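Local structure of holo-[acyl-carrier-protein] synthase (Helicobacter pylori, 5XUK) at residues Gly45-Lys50 with Leu65-Ile70; Lys50-Lys55 with Ala110-Ser115. The protein belongs to the 4'-phosphopantetheinyl transferase superfamily and forms an assembly of three identical chains, with coenzyme A bound in the model. All coordinates share one frame; numbering follows the deposited sequence.

Contact 1 (Gly45-Lys50 with Leu65-Ile70); sequences GFFALK and LSFLDI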
loop_
_atom_site.group_PDB
_atom_site.type_symbol
_atom_site.label_atom_id
_atom_site.label_comp_id
_atom_site.label_asym_id
_atom_site.label_seq_id
_atom_site.Cartn_x
_atom_site.Cartn_y
_atom_site.Cartn_z
ATOM N N GLY A 45 13.136 -4.667 1.054
ATOM C CA GLY A 45 12.128 -4.144 1.964
ATOM C C GLY A 45 12.495 -2.903 2.735
ATOM O O GLY A 45 11.679 -1.979 2.854
ATOM N N PHE A 46 13.714 -2.870 3.289
ATOM C CA PHE A 46 14.194 -1.682 3.992
ATOM C C PHE A 46 14.376 -0.554 3.000
ATOM O O PHE A 46 14.080 0.589 3.293
ATOM C CB PHE A 46 15.516 -1.950 4.746
ATOM C CG PHE A 46 15.354 -2.769 6.007
ATOM C CD1 PHE A 46 14.198 -3.535 6.242
ATOM C CD2 PHE A 46 16.379 -2.808 6.954
ATOM C CE1 PHE A 46 14.060 -4.286 7.406
ATOM C CE2 PHE A 46 16.251 -3.568 8.111
ATOM C CZ PHE A 46 15.092 -4.311 8.338
ATOM N N PHE A 47 14.857 -0.869 1.823
ATOM C CA PHE A 47 14.969 0.139 0.783
ATOM C C PHE A 47 13.590 0.741 0.487
ATOM O O PHE A 47 13.435 1.957 0.446
ATOM C CB PHE A 47 15.536 -0.482 -0.488
ATOM C CG PHE A 47 15.858 0.526 -1.551
ATOM C CD1 PHE A 47 17.093 1.171 -1.562
ATOM C CD2 PHE A 47 14.919 0.848 -2.537
ATOM C CE1 PHE A 47 17.386 2.112 -2.536
ATOM C CE2 PHE A 47 15.212 1.792 -3.519
ATOM C CZ PHE A 47 16.447 2.421 -3.520
ATOM N N ALA A 48 12.583 -0.126 0.328
ATOM C CA ALA A 48 11.242 0.310 -0.031
ATOM C C ALA A 48 10.681 1.164 1.102
ATOM O O ALA A 48 10.042 2.202 0.870
ATOM C CB ALA A 48 10.354 -0.897 -0.328
ATOM N N LEU A 49 10.976 0.766 2.332
ATOM C CA LEU A 49 10.480 1.499 3.496
ATOM C C LEU A 49 11.105 2.877 3.628
ATOM O O LEU A 49 10.470 3.797 4.134
ATOM C CB LEU A 49 10.739 0.684 4.771
ATOM C CG LEU A 49 10.365 1.307 6.109
ATOM C CD1 LEU A 49 8.894 1.634 6.095
ATOM C CD2 LEU A 49 10.691 0.352 7.251
ATOM N N LYS A 50 12.366 3.014 3.222
ATOM C CA LYS A 50 13.034 4.303 3.323
ATOM C C LYS A 50 12.520 5.227 2.219
ATOM O O LYS A 50 12.219 6.385 2.448
ATOM C CB LYS A 50 14.549 4.121 3.241
ATOM C CG LYS A 50 15.129 3.442 4.476
ATOM C CD LYS A 50 16.595 3.818 4.710
ATOM C CE LYS A 50 17.175 3.096 5.932
ATOM N NZ LYS A 50 18.403 3.745 6.496
ATOM N N LEU A 65 16.693 14.931 3.188
ATOM C CA LEU A 65 16.539 13.650 3.858
ATOM C C LEU A 65 17.390 12.613 3.149
ATOM O O LEU A 65 17.178 12.301 1.974
ATOM C CB LEU A 65 15.076 13.218 3.885
ATOM C CG LEU A 65 14.747 12.022 4.787
ATOM C CD1 LEU A 65 14.887 12.379 6.260
ATOM C CD2 LEU A 65 13.343 11.523 4.486
ATOM N N SER A 66 18.387 12.120 3.875
ATOM C CA SER A 66 19.231 11.045 3.404
ATOM C C SER A 66 18.608 9.715 3.805
ATOM O O SER A 66 17.847 9.643 4.754
ATOM C CB SER A 66 20.621 11.145 4.048
ATOM O OG SER A 66 21.471 10.129 3.533
ATOM N N PHE A 67 18.956 8.674 3.070
ATOM C CA PHE A 67 18.715 7.314 3.486
ATOM C C PHE A 67 19.169 7.095 4.927
ATOM O O PHE A 67 18.438 6.518 5.722
ATOM C CB PHE A 67 19.481 6.350 2.575
ATOM C CG PHE A 67 18.829 6.095 1.243
ATOM C CD1 PHE A 67 17.502 5.643 1.166
ATOM C CD2 PHE A 67 19.549 6.232 0.064
ATOM C CE1 PHE A 67 16.916 5.373 -0.054
ATOM C CE2 PHE A 67 18.958 5.966 -1.165
ATOM C CZ PHE A 67 17.643 5.535 -1.219
ATOM N N LEU A 68 20.356 7.583 5.284
ATOM C CA LEU A 68 20.892 7.325 6.632
ATOM C C LEU A 68 20.268 8.202 7.712
ATOM O O LEU A 68 20.485 7.965 8.905
ATOM C CB LEU A 68 22.406 7.447 6.657
ATOM C CG LEU A 68 23.126 6.376 5.830
ATOM C CD1 LEU A 68 24.615 6.703 5.745
ATOM C CD2 LEU A 68 22.905 4.988 6.421
ATOM N N ASP A 69 19.460 9.186 7.322
ATOM C CA ASP A 69 18.659 9.918 8.318
ATOM C C ASP A 69 17.475 9.082 8.826
ATOM O O ASP A 69 16.839 9.446 9.827
ATOM C CB ASP A 69 18.136 11.232 7.747
ATOM C CG ASP A 69 19.250 12.209 7.402
ATOM O OD1 ASP A 69 20.134 12.413 8.260
ATOM O OD2 ASP A 69 19.229 12.773 6.278
ATOM N N ILE A 70 17.164 7.983 8.129
ATOM C CA ILE A 70 16.013 7.166 8.485
ATOM C C ILE A 70 16.534 5.892 9.134
ATOM O O ILE A 70 17.239 5.092 8.481
ATOM C CB ILE A 70 15.162 6.805 7.254
ATOM C CG1 ILE A 70 14.726 8.066 6.491
ATOM C CG2 ILE A 70 13.933 6.024 7.673
ATOM C CD1 ILE A 70 14.583 7.823 5.003
#
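K50 and F67 mark the closest backbone approach, with their CA atoms 6.4 Å apart, where the middle of helix 40-56 faces the loop that leads into strand 70-74. The loop has an ST turn, in which S66 OG accepts from L68 N, and residues 67-69 follow with helical backbone angles. I70 N then bonds to F67 O, and the end of K50 meets the carbonyl oxygens of both residues. This is a buried lysine meeting backbone oxygens near the centre of a 4'-phosphopantetheinyl transferase superfamily fold. With CG anti to the carbonyl carbon (chi1 -70°) and an extended chain beyond it, K50 carries its ammonium along the loop. NZ binds I70 O at 2.7 Å, nearly in line with the carbonyl (C=O...NZ 163°). It reaches F67 O at 2.9 Å from above the carbonyl plane, while I70 N uses the other face of the same oxygen. E32 supplies a salt bridge and F27 O another hydrogen bond, a polar surround that would probably stabilise the charged lysine in the interior. The apolar part of K50 is packed as well: its CB lies at the edge of the F67 ring, in plane, 3.9 Å from CD1. The far end of that ring touches F47, with F67 CZ 3.7 Å from F47 CE1 and the ring planes inclined at 40°. F47 in turn packs edge-to-face with F27. Next to K50, the I70 CD1 methyl rests 3.8 Å from K50 O and 4.1 Å from K50 CB.

Contact 2 (Lys50-Lys55 with Ala110-Ser115); sequences KEACSK and AVVVVS. With COA (coenzyme A), chain B.
A52 points its methyl at the backbone of strand 107-114 over V111 CA, with A110 and V112 on its flanks. Its CB lies 3.6 Å from A110 O and 4.1 Å from V112 CG2. V112 points back at the helix. With CG1 anti to its backbone N (chi1 172°), CG2 is placed beside that N and lies 3.8 Å from C53 N, so a branched side chain packs directly on helix backbone. C53 adds its CB, 4.2 Å from the same methyl. No hydrogen bond joins the two segments. The small residues A52 and A110 are consistent with the short axis distance of 6.8 Å, at which helix and strand run in roughly the same direction, 34° apart.

Other sides of the helix carry polar groups to coenzyme A. The extended chain of K55 lies along the ligand, with CB and CG beside adenine atoms C2A and N3A, and its NZ binds the phosphate oxygen O2A at 3.0 Å. The same NZ makes a salt bridge with D5 and bonds to I101 O of the second subunit. The ligand, also bonded to S102 and H103 of that subunit, lies at a subunit boundary. E51 bends at chi2 (-69°), and its OE1 receives only a weak bond from N8P, 3.4 Å long. One turn on, S54 OG is turned back onto E51 O at 2.6 Å, an oxygen that also accepts from K55 N. S54 OG also lies beside the ligand methyl CEP.

Strand 107-114 is the middle strand of its sheet: backbone hydrogen bonds join A110 to D5 and V112 to G3 in strand 2-8, V111 and V113 to S100 and S98 in strand 97-104, and helix 40-56 covers the face formed by A110 and V112.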
loop_
_atom_site.group_PDB
_atom_site.type_symbol
_atom_site.label_atom_id
_atom_site.label_comp_id
_atom_site.label_asym_id
_atom_site.label_seq_id
_atom_site.Cartn_x
_atom_site.Cartn_y
_atom_site.Cartn_z
ATOM N N LYS A 50 12.366 3.014 3.222
ATOM C CA LYS A 50 13.034 4.303 3.323
ATOM C C LYS A 50 12.520 5.227 2.219
ATOM O O LYS A 50 12.219 6.385 2.448
ATOM C CB LYS A 50 14.549 4.121 3.241
ATOM C CG LYS A 50 15.129 3.442 4.476
ATOM C CD LYS A 50 16.595 3.818 4.710
ATOM C CE LYS A 50 17.175 3.096 5.932
ATOM N NZ LYS A 50 18.403 3.745 6.496
ATOM N N GLU A 51 12.420 4.711 1.014
ATOM C CA GLU A 51 11.744 5.452 -0.044
ATOM C C GLU A 51 10.346 5.904 0.382
ATOM O O GLU A 51 10.012 7.071 0.238
ATOM C CB GLU A 51 11.664 4.611 -1.299
ATOM C CG GLU A 51 13.005 4.327 -1.948
ATOM C CD GLU A 51 13.655 5.564 -2.555
ATOM O OE1 GLU A 51 14.538 5.395 -3.427
ATOM O OE2 GLU A 51 13.283 6.695 -2.177
ATOM N N ALA A 52 9.564 4.997 0.974
ATOM C CA ALA A 52 8.172 5.277 1.338
ATOM C C ALA A 52 8.091 6.363 2.390
ATOM O O ALA A 52 7.139 7.158 2.417
ATOM C CB ALA A 52 7.495 4.008 1.843
ATOM N N CYS A 53 9.069 6.354 3.294
ATOM C CA CYS A 53 9.196 7.378 4.328
ATOM C C CYS A 53 9.494 8.759 3.741
ATOM O O CYS A 53 9.009 9.775 4.259
ATOM C CB CYS A 53 10.336 7.032 5.287
ATOM S SG CYS A 53 10.324 8.077 6.759
ATOM N N SER A 54 10.327 8.790 2.701
ATOM C CA SER A 54 10.722 10.049 2.084
ATOM C C SER A 54 9.547 10.631 1.303
ATOM O O SER A 54 9.360 11.840 1.301
ATOM C CB SER A 54 11.956 9.891 1.204
ATOM O OG SER A 54 11.776 9.024 0.080
ATOM N N LYS A 55 8.740 9.762 0.689
ATOM C CA LYS A 55 7.523 10.190 -0.010
ATOM C C LYS A 55 6.437 10.644 0.956
ATOM O O LYS A 55 5.658 11.538 0.638
ATOM C CB LYS A 55 6.957 9.068 -0.865
ATOM C CG LYS A 55 7.815 8.633 -2.032
ATOM C CD LYS A 55 7.017 7.666 -2.882
ATOM C CE LYS A 55 7.846 7.106 -4.002
ATOM N NZ LYS A 55 7.072 6.052 -4.679
ATOM N N ALA A 110 6.367 -1.256 0.818
ATOM C CA ALA A 110 6.356 -0.642 2.125
ATOM C C ALA A 110 5.475 0.574 2.061
ATOM O O ALA A 110 5.333 1.190 1.010
ATOM C CB ALA A 110 7.786 -0.218 2.516
ATOM N N VAL A 111 4.982 0.968 3.218
ATOM C CA VAL A 111 4.117 2.125 3.364
ATOM C C VAL A 111 4.418 2.755 4.709
ATOM O O VAL A 111 4.770 2.063 5.664
ATOM C CB VAL A 111 2.616 1.720 3.327
ATOM C CG1 VAL A 111 2.228 0.940 4.590
ATOM C CG2 VAL A 111 1.753 2.953 3.123
ATOM N N VAL A 112 4.319 4.074 4.764
ATOM C CA VAL A 112 4.588 4.832 5.982
ATOM C C VAL A 112 3.524 5.884 6.119
ATOM O O VAL A 112 3.178 6.545 5.133
ATOM C CB VAL A 112 5.976 5.515 5.923
ATOM C CG1 VAL A 112 6.173 6.470 7.096
ATOM C CG2 VAL A 112 7.075 4.464 5.882
ATOM N N VAL A 113 3.002 6.015 7.331
ATOM C CA VAL A 113 2.113 7.110 7.700
ATOM C C VAL A 113 2.780 8.013 8.744
ATOM O O VAL A 113 3.203 7.549 9.812
ATOM C CB VAL A 113 0.789 6.584 8.265
ATOM C CG1 VAL A 113 -0.053 7.741 8.774
ATOM C CG2 VAL A 113 0.027 5.822 7.194
ATOM N N VAL A 114 2.866 9.301 8.423
ATOM C CA VAL A 114 3.473 10.309 9.303
ATOM C C VAL A 114 2.422 11.240 9.924
ATOM O O VAL A 114 1.490 11.690 9.246
ATOM C CB VAL A 114 4.533 11.152 8.559
ATOM C CG1 VAL A 114 4.003 11.656 7.229
ATOM C CG2 VAL A 114 4.970 12.326 9.412
ATOM N N SER A 115 2.588 11.509 11.222
ATOM C CA SER A 115 1.769 12.472 11.966
ATOM C C SER A 115 2.585 13.719 12.290
ATOM O O SER A 115 2.238 14.826 11.873
ATOM C CB SER A 115 1.282 11.844 13.265
ATOM O OG SER A 115 0.686 10.588 13.015
HETATM N N1A COA B . 7.165 13.326 -2.386
HETATM C C2A COA B . 6.229 12.367 -2.552
HETATM N N3A COA B . 6.155 11.607 -3.659
HETATM C C4A COA B . 7.019 11.789 -4.671
HETATM C C5A COA B . 8.061 12.818 -4.558
HETATM C C6A COA B . 8.097 13.607 -3.314
HETATM N N6A COA B . 9.028 14.576 -3.114
HETATM N N7A COA B . 8.766 12.777 -5.700
HETATM C C8A COA B . 8.246 11.800 -6.491
HETATM N N9A COA B . 7.187 11.223 -5.862
HETATM C C1B COA B . 6.338 10.155 -6.403
HETATM C C2B COA B . 5.785 10.584 -7.766
HETATM O O2B COA B . 4.365 10.449 -7.840
HETATM C C3B COA B . 6.422 9.650 -8.766
HETATM O O3B COA B . 5.541 9.203 -9.792
HETATM P P3B COA B . 5.155 10.124 -11.075
HETATM O O7A COA B . 6.399 10.946 -11.342
HETATM O O8A COA B . 4.907 9.133 -12.183
HETATM O O9A COA B . 3.943 10.882 -10.561
HETATM C C4B COA B . 6.820 8.485 -7.894
HETATM O O4B COA B . 7.137 8.999 -6.603
HETATM C C5B COA B . 7.979 7.709 -8.470
HETATM O O5B COA B . 7.624 6.371 -8.203
HETATM P P1A COA B . 8.693 5.271 -7.832
HETATM O O1A COA B . 9.194 4.839 -9.194
HETATM O O2A COA B . 8.147 4.264 -6.849
HETATM O O3A COA B . 9.716 6.143 -6.988
HETATM P P2A COA B . 11.233 5.662 -6.816
HETATM O O4A COA B . 11.303 4.577 -5.749
HETATM O O5A COA B . 11.780 5.382 -8.204
HETATM O O6A COA B . 11.868 7.048 -6.266
HETATM C CBP COA B . 12.030 9.128 -4.973
HETATM C CCP COA B . 11.112 8.112 -5.659
HETATM C CDP COA B . 11.637 10.545 -5.363
HETATM C CEP COA B . 11.889 8.992 -3.463
HETATM C CAP COA B . 13.475 8.866 -5.439
HETATM O OAP COA B . 13.684 9.486 -6.711
HETATM C C9P COA B . 14.533 9.360 -4.501
HETATM O O9P COA B . 14.452 10.465 -3.986
HETATM N N8P COA B . 15.551 8.519 -4.306
#

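Both contacts use helix 40-56 and share K50, but they occupy different sides of it. Contact 1, the nearer to the centre of the chain, ties the helix to a loop: a buried lysine there is met by main-chain oxygens, with aromatic packing alongside, and F67, which takes part in it, is partly exposed. Across the helix-strand interface of contact 2 the touching residues are all buried and meet by van der Waals packing without hydrogen bonds, and its polar chemistry is turned to coenzyme A. The contacts also touch directly: L49 CD1 lies 3.4 Å from V112 CG2, continuing the sheet-facing side of the helix; the F67 ring also touches E51.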